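Local coordinates for mRNA transport regulator MTR2 (Candida albicans, PDB 1Q42), which affects the transport of mRNA from the nucleus to the cytoplasm, interacts with MEX67 and has an NTF2-like fold, at residues A38-L43 with S101-T106; Y58-G63 with Q90-W95; N65-S70 with I182-D187; G117-H122 with L170-N175; A125-D130 with S162-D167. All coordinates share one frame; numbering follows the deposited sequence.

All five contacts belong to one NTF2-like fold, in which helices pack on a curved mixed sheet. Interactions 4 and 5 hold the same two strands, 118-129 and 164-173, at opposite ends, their centres about 24 Å apart; backbone bonding is regular in both, but one buries a phenylalanine on a valine and the other holds a tryptophan between an arginine and a lysine. Interaction 3 is the buried contact, the other four being partly buried; it attaches the neighbouring strand 183-192 to residues 65-70 and meets interaction 4 through the salt bridge between Lys67 and Asp173. Interactions 1 and 2 touch each other; there single polar side chains, Asp41 and Gln92, tie loops to a strand and a helix.

Interaction 1 of 5, residues A38-L43 with S101-T106; sequences ASLDLL and SSHQLT
Asp41 OD1 receives two bonds from residues 101-106: Ser101 OG donates to it at 2.7 Å and His103 ND1 at 2.8 Å. The imidazole comes in on the syn side of this oxygen; Ser101 chi1 of 56°, with OG between the backbone N and carbonyl carbon, brings the hydroxyl to the anti side. OD1 lies at the His103 ring edge, near its plane, and the N-H...O angle of 161° makes the bond fairly straight. The other oxygen, Asp41 OD2, takes the backbone N-H of His103 at 2.9 Å in an almost linear bond (179°), so that one carboxylate grips both the ring and the main chain of the same histidine.

Leu40 lies next to this polar cluster, its CD1 3.8 Å from His103 CE1. A water donates to both Asp41 O and Ser101 O. Asp41 is the first residue beyond helix 29-40, so the cluster fastens the end of that helix to the start of strand 101-113. His103 NE2 is bonded to Tyr188 OH, and Ser101 OG also meets Arg136. With partners at both ring nitrogens and three donors on one carboxylate, the histidine's rotation is fixed and the aspartate's negative charge is probably stabilised.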
# COMPACT_ATOMS: atom_id res chain seq x y z
N ALA A 38 0.95 -3.12 -6.13
CA ALA A 38 0.37 -2.46 -7.31
C ALA A 38 -0.71 -1.44 -6.93
O ALA A 38 -0.84 -0.38 -7.56
CB ALA A 38 -0.18 -3.50 -8.32
N SER A 39 -1.47 -1.77 -5.89
CA SER A 39 -2.51 -0.91 -5.38
C SER A 39 -1.94 0.38 -4.76
O SER A 39 -2.59 1.42 -4.81
CB SER A 39 -3.43 -1.66 -4.41
OG SER A 39 -2.99 -1.68 -3.05
N LEU A 40 -0.71 0.33 -4.24
CA LEU A 40 -0.06 1.54 -3.77
C LEU A 40 0.52 2.34 -4.94
O LEU A 40 0.65 3.55 -4.84
CB LEU A 40 1.07 1.24 -2.77
CG LEU A 40 0.71 0.50 -1.50
CD1 LEU A 40 1.97 0.31 -0.66
CD2 LEU A 40 -0.40 1.22 -0.72
N ASP A 41 0.84 1.65 -6.02
CA ASP A 41 1.53 2.24 -7.17
C ASP A 41 0.55 2.65 -8.29
O ASP A 41 0.98 3.01 -9.37
CB ASP A 41 2.50 1.22 -7.76
CG ASP A 41 3.66 0.92 -6.84
OD1 ASP A 41 3.88 1.66 -5.84
OD2 ASP A 41 4.39 -0.06 -7.08
N LEU A 42 -0.74 2.59 -8.00
CA LEU A 42 -1.77 2.79 -9.01
C LEU A 42 -1.65 4.13 -9.74
O LEU A 42 -1.58 5.19 -9.12
CB LEU A 42 -3.16 2.67 -8.35
CG LEU A 42 -4.37 2.50 -9.27
CD1 LEU A 42 -4.29 1.17 -10.01
CD2 LEU A 42 -5.65 2.58 -8.48
N LEU A 43 -1.61 4.06 -11.07
CA LEU A 43 -1.59 5.25 -11.91
C LEU A 43 -3.03 5.74 -12.06
O LEU A 43 -3.95 4.94 -12.28
CB LEU A 43 -0.99 4.92 -13.28
CG LEU A 43 -0.85 6.02 -14.32
CD1 LEU A 43 0.27 7.00 -13.99
CD2 LEU A 43 -0.63 5.37 -15.67
N SER A 101 4.38 6.21 -6.93
CA SER A 101 5.39 5.29 -6.45
C SER A 101 5.57 4.08 -7.37
O SER A 101 4.67 3.69 -8.13
CB SER A 101 5.02 4.82 -5.04
OG SER A 101 3.72 4.24 -5.01
N SER A 102 6.73 3.45 -7.25
CA SER A 102 7.02 2.19 -7.94
C SER A 102 7.84 1.29 -6.99
O SER A 102 9.02 1.55 -6.73
CB SER A 102 7.79 2.46 -9.22
OG SER A 102 8.18 1.25 -9.86
N HIS A 103 7.17 0.28 -6.44
CA HIS A 103 7.77 -0.70 -5.52
C HIS A 103 8.25 -1.92 -6.30
O HIS A 103 7.60 -2.35 -7.27
CB HIS A 103 6.73 -1.22 -4.51
CG HIS A 103 6.31 -0.25 -3.45
ND1 HIS A 103 5.32 0.69 -3.64
CD2 HIS A 103 6.72 -0.11 -2.17
CE1 HIS A 103 5.15 1.38 -2.52
NE2 HIS A 103 5.98 0.90 -1.60
N GLN A 104 9.38 -2.48 -5.88
CA GLN A 104 9.87 -3.75 -6.39
C GLN A 104 10.04 -4.67 -5.18
O GLN A 104 10.82 -4.39 -4.28
CB GLN A 104 11.21 -3.53 -7.10
CG GLN A 104 11.82 -4.77 -7.72
CD GLN A 104 13.18 -4.50 -8.34
OE1 GLN A 104 13.44 -3.42 -8.86
NE2 GLN A 104 14.06 -5.50 -8.29
N LEU A 105 9.25 -5.74 -5.15
CA LEU A 105 9.35 -6.73 -4.07
C LEU A 105 10.70 -7.43 -4.17
O LEU A 105 11.09 -7.85 -5.27
CB LEU A 105 8.20 -7.73 -4.20
CG LEU A 105 8.12 -8.89 -3.19
CD1 LEU A 105 7.83 -8.39 -1.82
CD2 LEU A 105 7.03 -9.91 -3.61
N THR A 106 11.45 -7.52 -3.07
CA THR A 106 12.76 -8.19 -3.12
C THR A 106 12.94 -9.45 -2.26
O THR A 106 13.78 -10.27 -2.59
CB THR A 106 13.90 -7.19 -2.85
OG1 THR A 106 13.67 -6.50 -1.61
CG2 THR A 106 13.95 -6.13 -3.97
O HOH W 1 3.58 3.29 -10.63

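Interaction 2 of 5, residues Y58-G63 with Q90-W95; sequences YATQLG and QFQKKW
Gln92 carries the polar part of the contact: its NE2 donates to Leu62 O at 3.0 Å with an N-H...O angle of 160°. The acceptor lies near the plane of the amide, while the donor is tilted 17° from the carbonyl plane. The Gln92 side chain runs extended beyond CG (chi2 167°), which takes the amide out from the helix to the backbone of residues 59-62. Thr60 O is also 3.0 Å from Gln92 NE2. The flank of the same side chain rests on Ala59 O, which is 3.3 Å from Gln92 CD.

The backbone that Gln92 reads is a type I beta turn from Ala59 to Leu62, closed by the bond from Leu62 N to Ala59 O. The chain thus leaves helix 55-59 through a turn that offers the carbonyls of Ala59, Thr60 and Leu62 to Gln92 on the side of helix 87-96, within the helical layer of the NTF2-like fold.

A turn further along the helix, Trp95 receives the apolar end of Leu62. Leu62 CD1 meets the indole at its edge, 4.0 Å from Trp95 CD1, and the two side chains cross at about a right angle. Trp95 NE1 bonds to Leu40 O, and the ring also meets Tyr188 edge-to-face.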
# COMPACT_ATOMS: atom_id res chain seq x y z
N TYR A 58 -10.31 7.16 -6.96
CA TYR A 58 -8.90 6.77 -7.04
C TYR A 58 -8.34 6.43 -5.66
O TYR A 58 -7.73 5.38 -5.47
CB TYR A 58 -8.06 7.89 -7.65
CG TYR A 58 -6.57 7.64 -7.60
CD1 TYR A 58 -5.97 6.69 -8.42
CD2 TYR A 58 -5.75 8.37 -6.74
CE1 TYR A 58 -4.60 6.45 -8.38
CE2 TYR A 58 -4.38 8.14 -6.69
CZ TYR A 58 -3.81 7.19 -7.52
OH TYR A 58 -2.46 6.94 -7.50
N ALA A 59 -8.52 7.34 -4.73
CA ALA A 59 -7.95 7.18 -3.40
C ALA A 59 -8.45 5.92 -2.70
O ALA A 59 -7.68 5.26 -1.99
CB ALA A 59 -8.23 8.42 -2.56
N THR A 60 -9.73 5.55 -2.90
CA THR A 60 -10.28 4.37 -2.24
C THR A 60 -9.72 3.04 -2.78
O THR A 60 -9.93 2.00 -2.17
CB THR A 60 -11.84 4.35 -2.26
OG1 THR A 60 -12.31 4.39 -3.60
CG2 THR A 60 -12.39 5.60 -1.61
N GLN A 61 -9.02 3.08 -3.90
CA GLN A 61 -8.36 1.89 -4.43
C GLN A 61 -6.95 1.69 -3.87
O GLN A 61 -6.37 0.63 -4.06
CB GLN A 61 -8.25 1.97 -5.95
CG GLN A 61 -9.59 2.03 -6.65
CD GLN A 61 -9.43 2.21 -8.13
OE1 GLN A 61 -9.03 1.27 -8.83
NE2 GLN A 61 -9.72 3.41 -8.62
N LEU A 62 -6.40 2.71 -3.21
CA LEU A 62 -5.04 2.63 -2.67
C LEU A 62 -5.06 1.71 -1.46
O LEU A 62 -5.86 1.92 -0.55
CB LEU A 62 -4.51 4.01 -2.27
CG LEU A 62 -4.47 5.07 -3.40
CD1 LEU A 62 -4.16 6.42 -2.81
CD2 LEU A 62 -3.48 4.71 -4.48
N GLY A 63 -4.23 0.68 -1.45
CA GLY A 63 -4.25 -0.28 -0.36
C GLY A 63 -5.61 -0.92 -0.14
O GLY A 63 -6.05 -1.12 1.00
N GLN A 90 -7.93 7.13 6.69
CA GLN A 90 -6.82 8.01 7.02
C GLN A 90 -5.54 7.62 6.28
O GLN A 90 -4.81 8.50 5.81
CB GLN A 90 -6.56 8.03 8.52
CG GLN A 90 -7.58 8.80 9.29
CD GLN A 90 -7.24 8.85 10.74
OE1 GLN A 90 -6.19 9.36 11.13
NE2 GLN A 90 -8.09 8.27 11.55
N PHE A 91 -5.26 6.32 6.17
CA PHE A 91 -4.08 5.87 5.41
C PHE A 91 -4.19 6.27 3.95
O PHE A 91 -3.21 6.75 3.35
CB PHE A 91 -3.86 4.36 5.49
CG PHE A 91 -2.80 3.89 4.55
CD1 PHE A 91 -1.47 4.05 4.87
CD2 PHE A 91 -3.14 3.35 3.32
CE1 PHE A 91 -0.48 3.67 3.98
CE2 PHE A 91 -2.15 2.97 2.43
CZ PHE A 91 -0.83 3.13 2.77
N GLN A 92 -5.37 6.09 3.37
CA GLN A 92 -5.54 6.40 1.95
C GLN A 92 -5.33 7.88 1.70
O GLN A 92 -4.71 8.27 0.70
CB GLN A 92 -6.92 5.97 1.45
CG GLN A 92 -7.01 4.48 1.19
CD GLN A 92 -8.43 3.96 0.99
OE1 GLN A 92 -9.41 4.61 1.35
NE2 GLN A 92 -8.53 2.76 0.40
N LYS A 93 -5.81 8.71 2.63
CA LYS A 93 -5.64 10.17 2.50
C LYS A 93 -4.17 10.58 2.63
O LYS A 93 -3.71 11.53 1.99
CB LYS A 93 -6.48 10.88 3.54
CG LYS A 93 -7.96 10.86 3.26
CD LYS A 93 -8.74 11.64 4.33
CE LYS A 93 -9.11 13.04 3.90
NZ LYS A 93 -10.27 13.58 4.69
N LYS A 94 -3.43 9.85 3.46
CA LYS A 94 -2.01 10.11 3.67
C LYS A 94 -1.23 9.69 2.44
O LYS A 94 -0.35 10.41 1.98
CB LYS A 94 -1.47 9.32 4.87
CG LYS A 94 -1.69 10.00 6.20
CD LYS A 94 -1.33 9.07 7.37
CE LYS A 94 -0.51 9.79 8.42
NZ LYS A 94 -1.33 10.72 9.22
N TRP A 95 -1.52 8.48 1.96
CA TRP A 95 -0.77 7.89 0.83
C TRP A 95 -1.03 8.66 -0.46
O TRP A 95 -0.13 8.83 -1.30
CB TRP A 95 -1.10 6.39 0.67
CG TRP A 95 -0.20 5.72 -0.30
CD1 TRP A 95 -0.49 5.33 -1.58
CD2 TRP A 95 1.19 5.42 -0.10
NE1 TRP A 95 0.63 4.82 -2.19
CE2 TRP A 95 1.67 4.84 -1.30
CE3 TRP A 95 2.07 5.55 0.98
CZ2 TRP A 95 3.00 4.41 -1.45
CZ3 TRP A 95 3.40 5.13 0.82
CH2 TRP A 95 3.84 4.56 -0.38

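Interaction 3 of 5, residues N65-S70 with I182-D187; sequences NLKRSS and IINSMD
Asn65 O accepts two backbone bonds at once, from Ile182 N and Ile183 N, each at 3.0 Å. The two donors reach it from opposite faces of the carbonyl plane, and the one from Ile183 is the straighter, at 170° against 147°. Two residues on, Lys67 N returns a bond to Ile183 O, completing a short parallel bridge that pairs Leu66 with Ile183.

The close packing lies on the face bearing these two residues. Leu66 CD2 sits 3.8 Å from Ile183 CG2 and 4.0 Å from Met186 CB, while Ile183 CD1 lies 3.8 Å from Asn65 CB. Phe91 of helix 87-96 meets Leu66, and Phe36 of helix 29-40 meets Ile183; both phenylalanines also touch Met186.

The partly exposed side is built differently. Lys67 stretches its extended chain beside Asn184, both side chains pointing the same way, and its ammonium forms a salt bridge with Asp173. Ser70, by contrast, is buried: its OG bonds back to Lys67 O across the turn, and Ser70 CA makes a CA-H...O contact of 3.2 Å with Asn184 O. Asn184 and Ser185 both face Val171, a classic beta bulge where strand 183-192 turns a corner within the curved sheet of the NTF2-like fold.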
# COMPACT_ATOMS: atom_id res chain seq x y z
N ASN A 65 -6.86 -3.77 -0.18
CA ASN A 65 -6.98 -5.01 0.60
C ASN A 65 -6.99 -4.79 2.12
O ASN A 65 -7.21 -5.74 2.88
CB ASN A 65 -5.89 -6.00 0.21
CG ASN A 65 -6.02 -6.49 -1.22
OD1 ASN A 65 -5.13 -6.26 -2.03
ND2 ASN A 65 -7.13 -7.17 -1.54
N LEU A 66 -6.76 -3.56 2.56
CA LEU A 66 -6.85 -3.23 3.97
C LEU A 66 -8.28 -3.36 4.45
O LEU A 66 -9.21 -3.01 3.74
CB LEU A 66 -6.37 -1.81 4.22
CG LEU A 66 -4.88 -1.55 4.05
CD1 LEU A 66 -4.63 -0.04 3.97
CD2 LEU A 66 -4.09 -2.16 5.21
N LYS A 67 -8.45 -3.87 5.67
CA LYS A 67 -9.74 -3.82 6.35
C LYS A 67 -10.01 -2.40 6.84
O LYS A 67 -9.09 -1.68 7.22
CB LYS A 67 -9.77 -4.81 7.52
CG LYS A 67 -9.80 -6.25 7.08
CD LYS A 67 -10.07 -7.19 8.25
CE LYS A 67 -9.97 -8.64 7.81
NZ LYS A 67 -10.47 -9.59 8.82
N ARG A 68 -11.28 -2.01 6.85
CA ARG A 68 -11.69 -0.72 7.36
C ARG A 68 -11.11 -0.44 8.76
O ARG A 68 -10.62 0.66 9.02
CB ARG A 68 -13.23 -0.61 7.36
CG ARG A 68 -13.74 0.80 7.29
CD ARG A 68 -14.66 1.16 6.11
NE ARG A 68 -14.03 1.05 4.78
CZ ARG A 68 -13.16 1.93 4.23
NH1 ARG A 68 -12.73 3.02 4.88
NH2 ARG A 68 -12.70 1.70 3.01
N SER A 69 -11.09 -1.47 9.61
CA SER A 69 -10.62 -1.34 11.00
C SER A 69 -9.23 -1.96 11.24
O SER A 69 -8.91 -2.38 12.36
CB SER A 69 -11.62 -1.99 11.95
OG SER A 69 -11.62 -3.40 11.82
N SER A 70 -8.43 -2.03 10.20
CA SER A 70 -7.06 -2.53 10.34
C SER A 70 -6.23 -1.63 11.26
O SER A 70 -6.52 -0.43 11.38
CB SER A 70 -6.38 -2.66 8.98
OG SER A 70 -6.55 -1.49 8.21
N ILE A 182 -8.93 -8.03 3.61
CA ILE A 182 -8.32 -9.15 4.31
C ILE A 182 -7.14 -8.80 5.23
O ILE A 182 -6.78 -9.60 6.09
CB ILE A 182 -7.88 -10.24 3.31
CG1 ILE A 182 -6.94 -9.68 2.25
CG2 ILE A 182 -9.11 -10.90 2.67
CD1 ILE A 182 -6.30 -10.71 1.40
N ILE A 183 -6.55 -7.63 5.06
CA ILE A 183 -5.41 -7.24 5.89
C ILE A 183 -5.88 -6.66 7.23
O ILE A 183 -6.57 -5.64 7.25
CB ILE A 183 -4.50 -6.24 5.15
CG1 ILE A 183 -3.98 -6.85 3.84
CG2 ILE A 183 -3.33 -5.83 6.06
CD1 ILE A 183 -3.25 -5.88 2.90
N ASN A 184 -5.54 -7.35 8.33
CA ASN A 184 -5.87 -6.94 9.69
C ASN A 184 -4.93 -5.91 10.29
O ASN A 184 -5.32 -5.12 11.14
CB ASN A 184 -5.89 -8.15 10.63
CG ASN A 184 -6.82 -9.24 10.12
OD1 ASN A 184 -6.37 -10.27 9.60
ND2 ASN A 184 -8.11 -8.98 10.21
N SER A 185 -3.68 -5.95 9.86
CA SER A 185 -2.70 -4.97 10.32
C SER A 185 -1.60 -4.77 9.29
O SER A 185 -1.24 -5.70 8.58
CB SER A 185 -2.10 -5.36 11.68
OG SER A 185 -1.29 -6.51 11.61
N MET A 186 -1.13 -3.53 9.19
CA MET A 186 -0.04 -3.15 8.29
C MET A 186 0.92 -2.23 9.04
O MET A 186 0.51 -1.23 9.63
CB MET A 186 -0.54 -2.45 7.03
CG MET A 186 0.60 -1.90 6.13
SD MET A 186 -0.01 -1.15 4.64
CE MET A 186 -0.67 0.36 5.25
N ASP A 187 2.20 -2.61 9.02
CA ASP A 187 3.28 -1.81 9.55
C ASP A 187 4.20 -1.55 8.34
O ASP A 187 4.85 -2.46 7.86
CB ASP A 187 3.98 -2.61 10.67
CG ASP A 187 5.35 -2.10 11.02
OD1 ASP A 187 5.64 -0.89 10.90
OD2 ASP A 187 6.24 -2.86 11.44

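Interaction 4 of 5, residues G117-H122 with L170-N175; sequences GTFVVH and LVVDEN
Phe119 lays its ring over Val172, the two side chains running side by side from the same face of the sheet. Val172 CB stands over the ring toward its rim, 4.2 Å from the centroid and 23° off the normal, which defines a CH-pi contact. The ring is put there by chi1 of 60°, which places CG between the backbone N and the carbonyl carbon and leans the ring across towards the neighbouring strand, where Phe119 CE2 comes 3.4 Å from Asp173 O.

Beneath the side chains the strands pair antiparallel, at 152° between their directions. Phe119 and Val172 exchange two 2.9 Å bonds, N to O each way, and Val121 and Leu170 form a second such hydrogen-bonded pair. Between them, Val120 CG2 and Val171 CG2 meet at 4.2 Å on the other face. At the strand end, Glu174 N donates to Gly117 O at 3.1 Å, from above the carbonyl plane.

Leu29 and Phe32 of helix 29-40 cover the face of Phe119, Val121, Leu170 and Val172. The chemistry is thus divided: aromatic and aliphatic groups are buried beneath the helix, while the backbone groups of these four residues that face the partner strand are paired with each other.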
# COMPACT_ATOMS: atom_id res chain seq x y z
N GLY A 117 -6.64 -18.25 12.17
CA GLY A 117 -7.13 -17.97 10.83
C GLY A 117 -6.42 -16.81 10.14
O GLY A 117 -6.96 -16.24 9.20
N THR A 118 -5.21 -16.47 10.59
CA THR A 118 -4.40 -15.43 9.96
C THR A 118 -2.98 -15.91 9.70
O THR A 118 -2.47 -16.80 10.36
CB THR A 118 -4.31 -14.16 10.86
OG1 THR A 118 -3.59 -14.47 12.07
CG2 THR A 118 -5.68 -13.68 11.34
N PHE A 119 -2.32 -15.29 8.73
CA PHE A 119 -0.88 -15.42 8.66
C PHE A 119 -0.18 -14.08 8.82
O PHE A 119 -0.76 -13.02 8.55
CB PHE A 119 -0.42 -16.17 7.41
CG PHE A 119 -0.81 -15.53 6.13
CD1 PHE A 119 0.08 -14.73 5.46
CD2 PHE A 119 -2.06 -15.74 5.58
CE1 PHE A 119 -0.29 -14.12 4.25
CE2 PHE A 119 -2.43 -15.13 4.40
CZ PHE A 119 -1.53 -14.33 3.73
N VAL A 120 1.03 -14.15 9.34
CA VAL A 120 1.95 -13.01 9.40
C VAL A 120 2.89 -13.08 8.21
O VAL A 120 3.49 -14.11 7.95
CB VAL A 120 2.83 -13.08 10.65
CG1 VAL A 120 3.94 -12.01 10.59
CG2 VAL A 120 2.00 -12.91 11.87
N VAL A 121 3.07 -11.97 7.52
CA VAL A 121 4.02 -11.90 6.40
C VAL A 121 4.94 -10.72 6.60
O VAL A 121 4.48 -9.60 6.84
CB VAL A 121 3.31 -11.65 5.06
CG1 VAL A 121 4.33 -11.64 3.91
CG2 VAL A 121 2.28 -12.65 4.83
N HIS A 122 6.25 -10.96 6.50
CA HIS A 122 7.22 -9.89 6.46
C HIS A 122 7.78 -9.81 5.05
O HIS A 122 8.12 -10.82 4.46
CB HIS A 122 8.35 -10.17 7.45
CG HIS A 122 9.54 -9.29 7.27
ND1 HIS A 122 10.61 -9.63 6.46
CD2 HIS A 122 9.81 -8.05 7.75
CE1 HIS A 122 11.49 -8.64 6.46
NE2 HIS A 122 11.04 -7.68 7.26
N LEU A 170 2.62 -7.52 7.65
CA LEU A 170 1.17 -7.63 7.51
C LEU A 170 0.68 -8.81 8.36
O LEU A 170 1.37 -9.82 8.48
CB LEU A 170 0.81 -7.93 6.05
CG LEU A 170 1.19 -6.94 4.94
CD1 LEU A 170 0.63 -7.46 3.58
CD2 LEU A 170 0.74 -5.54 5.20
N VAL A 171 -0.50 -8.68 8.94
CA VAL A 171 -1.24 -9.82 9.45
C VAL A 171 -2.52 -9.88 8.60
O VAL A 171 -3.29 -8.93 8.56
CB VAL A 171 -1.57 -9.68 10.94
CG1 VAL A 171 -2.28 -10.93 11.44
CG2 VAL A 171 -0.30 -9.42 11.75
N VAL A 172 -2.70 -11.00 7.89
CA VAL A 172 -3.71 -11.11 6.84
C VAL A 172 -4.56 -12.35 7.05
O VAL A 172 -4.05 -13.37 7.48
CB VAL A 172 -3.05 -11.22 5.43
CG1 VAL A 172 -4.09 -11.07 4.33
CG2 VAL A 172 -1.93 -10.19 5.27
N ASP A 173 -5.85 -12.26 6.73
CA ASP A 173 -6.72 -13.44 6.79
C ASP A 173 -6.20 -14.52 5.84
O ASP A 173 -5.65 -14.21 4.79
CB ASP A 173 -8.16 -13.06 6.39
CG ASP A 173 -8.91 -12.33 7.49
OD1 ASP A 173 -8.37 -12.13 8.60
OD2 ASP A 173 -10.08 -11.91 7.33
N GLU A 174 -6.42 -15.78 6.21
CA GLU A 174 -5.92 -16.96 5.47
C GLU A 174 -6.15 -16.95 3.96
O GLU A 174 -5.24 -17.29 3.19
CB GLU A 174 -6.61 -18.22 6.01
CG GLU A 174 -5.86 -18.94 7.11
CD GLU A 174 -6.61 -20.15 7.61
OE1 GLU A 174 -7.83 -20.26 7.32
OE2 GLU A 174 -6.00 -21.01 8.29
N ASN A 175 -7.36 -16.61 3.55
CA ASN A 175 -7.75 -16.70 2.14
C ASN A 175 -7.28 -15.47 1.39
O ASN A 175 -8.00 -14.48 1.26
CB ASN A 175 -9.26 -16.90 2.01
CG ASN A 175 -9.70 -18.25 2.56
OD1 ASN A 175 -10.70 -18.34 3.28
ND2 ASN A 175 -8.96 -19.30 2.23

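Interaction 5 of 5, residues A125-D130 with S162-D167; sequences AKVRFD and SWFGVD
Trp163 is sandwiched between Arg128 and Lys126. The Arg128 guanidinium lies flat on one face of the indole, planes 6° apart and centres 4.1 Å apart, and Arg128 CD sits 3.5 Å from the centroid of the Trp163 six-membered ring. Over the opposite face runs the extended Lys126 chain, its CG 3.7 Å from that centroid and its NZ in an off-centre cation-pi contact with the five-membered ring. Both chains leave the strand with chi1 near +50°, which brings them up alongside the indole.

On the other side of the sheet, the edge of Phe129 points at the face of Phe164 in a T-shaped pair, planes at 77°. Val127 CG1 packs 3.6 Å from Phe164 CB.

The backbone sets this register through paired bonds of Ala125 with Val166 and of Val127 with Phe164, while a water links Phe129 N to Ser162 O. Further out, Phe190 of strand 183-192 meets both phenylalanines. These are neighbouring antiparallel strands of the curved NTF2-like sheet.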
# COMPACT_ATOMS: atom_id res chain seq x y z
N ALA A 125 11.16 -4.45 0.22
CA ALA A 125 11.09 -3.96 -1.16
C ALA A 125 11.99 -2.75 -1.28
O ALA A 125 12.49 -2.22 -0.26
CB ALA A 125 9.66 -3.58 -1.54
N LYS A 126 12.23 -2.33 -2.52
CA LYS A 126 12.70 -0.98 -2.79
C LYS A 126 11.60 -0.20 -3.47
O LYS A 126 10.78 -0.75 -4.18
CB LYS A 126 13.97 -0.94 -3.62
CG LYS A 126 14.03 -1.77 -4.85
CD LYS A 126 15.50 -2.00 -5.25
CE LYS A 126 15.58 -2.80 -6.53
NZ LYS A 126 16.91 -2.72 -7.17
N VAL A 127 11.54 1.09 -3.18
CA VAL A 127 10.52 1.96 -3.74
C VAL A 127 11.16 3.26 -4.18
O VAL A 127 12.05 3.77 -3.52
CB VAL A 127 9.34 2.20 -2.76
CG1 VAL A 127 9.75 2.99 -1.53
CG2 VAL A 127 8.18 2.94 -3.43
N ARG A 128 10.69 3.79 -5.30
CA ARG A 128 11.07 5.13 -5.71
C ARG A 128 9.84 5.93 -6.11
O ARG A 128 8.75 5.38 -6.28
CB ARG A 128 12.09 5.10 -6.84
CG ARG A 128 11.76 4.24 -8.02
CD ARG A 128 13.00 4.01 -8.86
NE ARG A 128 12.72 3.27 -10.07
CZ ARG A 128 13.65 2.89 -10.94
NH1 ARG A 128 14.93 3.17 -10.74
NH2 ARG A 128 13.29 2.20 -12.02
N PHE A 129 10.04 7.24 -6.22
CA PHE A 129 8.94 8.18 -6.40
C PHE A 129 9.18 9.14 -7.53
O PHE A 129 10.32 9.50 -7.85
CB PHE A 129 8.68 8.98 -5.12
CG PHE A 129 8.31 8.14 -3.95
CD1 PHE A 129 6.96 7.90 -3.65
CD2 PHE A 129 9.28 7.62 -3.10
CE1 PHE A 129 6.62 7.13 -2.57
CE2 PHE A 129 8.94 6.85 -2.02
CZ PHE A 129 7.60 6.61 -1.75
N ASP A 130 8.08 9.57 -8.14
CA ASP A 130 8.06 10.53 -9.23
C ASP A 130 8.60 11.88 -8.77
O ASP A 130 8.10 12.45 -7.80
CB ASP A 130 6.60 10.67 -9.71
CG ASP A 130 6.45 11.47 -10.98
OD1 ASP A 130 7.44 11.66 -11.71
OD2 ASP A 130 5.33 11.91 -11.34
N SER A 162 15.69 8.34 -6.50
CA SER A 162 16.54 7.34 -5.85
C SER A 162 15.72 6.31 -5.07
O SER A 162 14.62 6.60 -4.58
CB SER A 162 17.52 8.03 -4.90
OG SER A 162 18.37 8.94 -5.61
N TRP A 163 16.28 5.10 -4.96
CA TRP A 163 15.66 4.02 -4.19
C TRP A 163 15.64 4.29 -2.68
O TRP A 163 16.67 4.68 -2.07
CB TRP A 163 16.37 2.69 -4.43
CG TRP A 163 16.22 2.07 -5.83
CD1 TRP A 163 17.23 1.82 -6.72
CD2 TRP A 163 15.02 1.58 -6.44
NE1 TRP A 163 16.72 1.22 -7.85
CE2 TRP A 163 15.37 1.07 -7.70
CE3 TRP A 163 13.67 1.55 -6.06
CZ2 TRP A 163 14.42 0.52 -8.58
CZ3 TRP A 163 12.73 0.98 -6.94
CH2 TRP A 163 13.12 0.49 -8.18
N PHE A 164 14.45 4.07 -2.11
CA PHE A 164 14.22 3.97 -0.69
C PHE A 164 14.17 2.48 -0.38
O PHE A 164 13.76 1.69 -1.21
CB PHE A 164 12.83 4.49 -0.29
CG PHE A 164 12.66 5.98 -0.35
CD1 PHE A 164 12.28 6.67 0.77
CD2 PHE A 164 12.80 6.67 -1.54
CE1 PHE A 164 12.07 8.04 0.73
CE2 PHE A 164 12.60 8.04 -1.59
CZ PHE A 164 12.22 8.73 -0.45
N GLY A 165 14.52 2.11 0.85
CA GLY A 165 14.25 0.79 1.36
C GLY A 165 12.97 0.81 2.16
O GLY A 165 12.70 1.76 2.87
N VAL A 166 12.19 -0.27 2.05
CA VAL A 166 10.95 -0.43 2.79
C VAL A 166 10.85 -1.84 3.41
O VAL A 166 11.22 -2.83 2.79
CB VAL A 166 9.71 -0.25 1.88
CG1 VAL A 166 8.42 -0.33 2.73
CG2 VAL A 166 9.76 1.06 1.18
N ASP A 167 10.37 -1.90 4.65
CA ASP A 167 10.02 -3.18 5.29
C ASP A 167 8.55 -3.09 5.66
O ASP A 167 8.09 -2.06 6.15
CB ASP A 167 10.84 -3.38 6.58
CG ASP A 167 12.07 -4.24 6.38
OD1 ASP A 167 12.45 -4.54 5.22
OD2 ASP A 167 12.78 -4.62 7.36
O HOH W 2 12.54 8.28 -5.28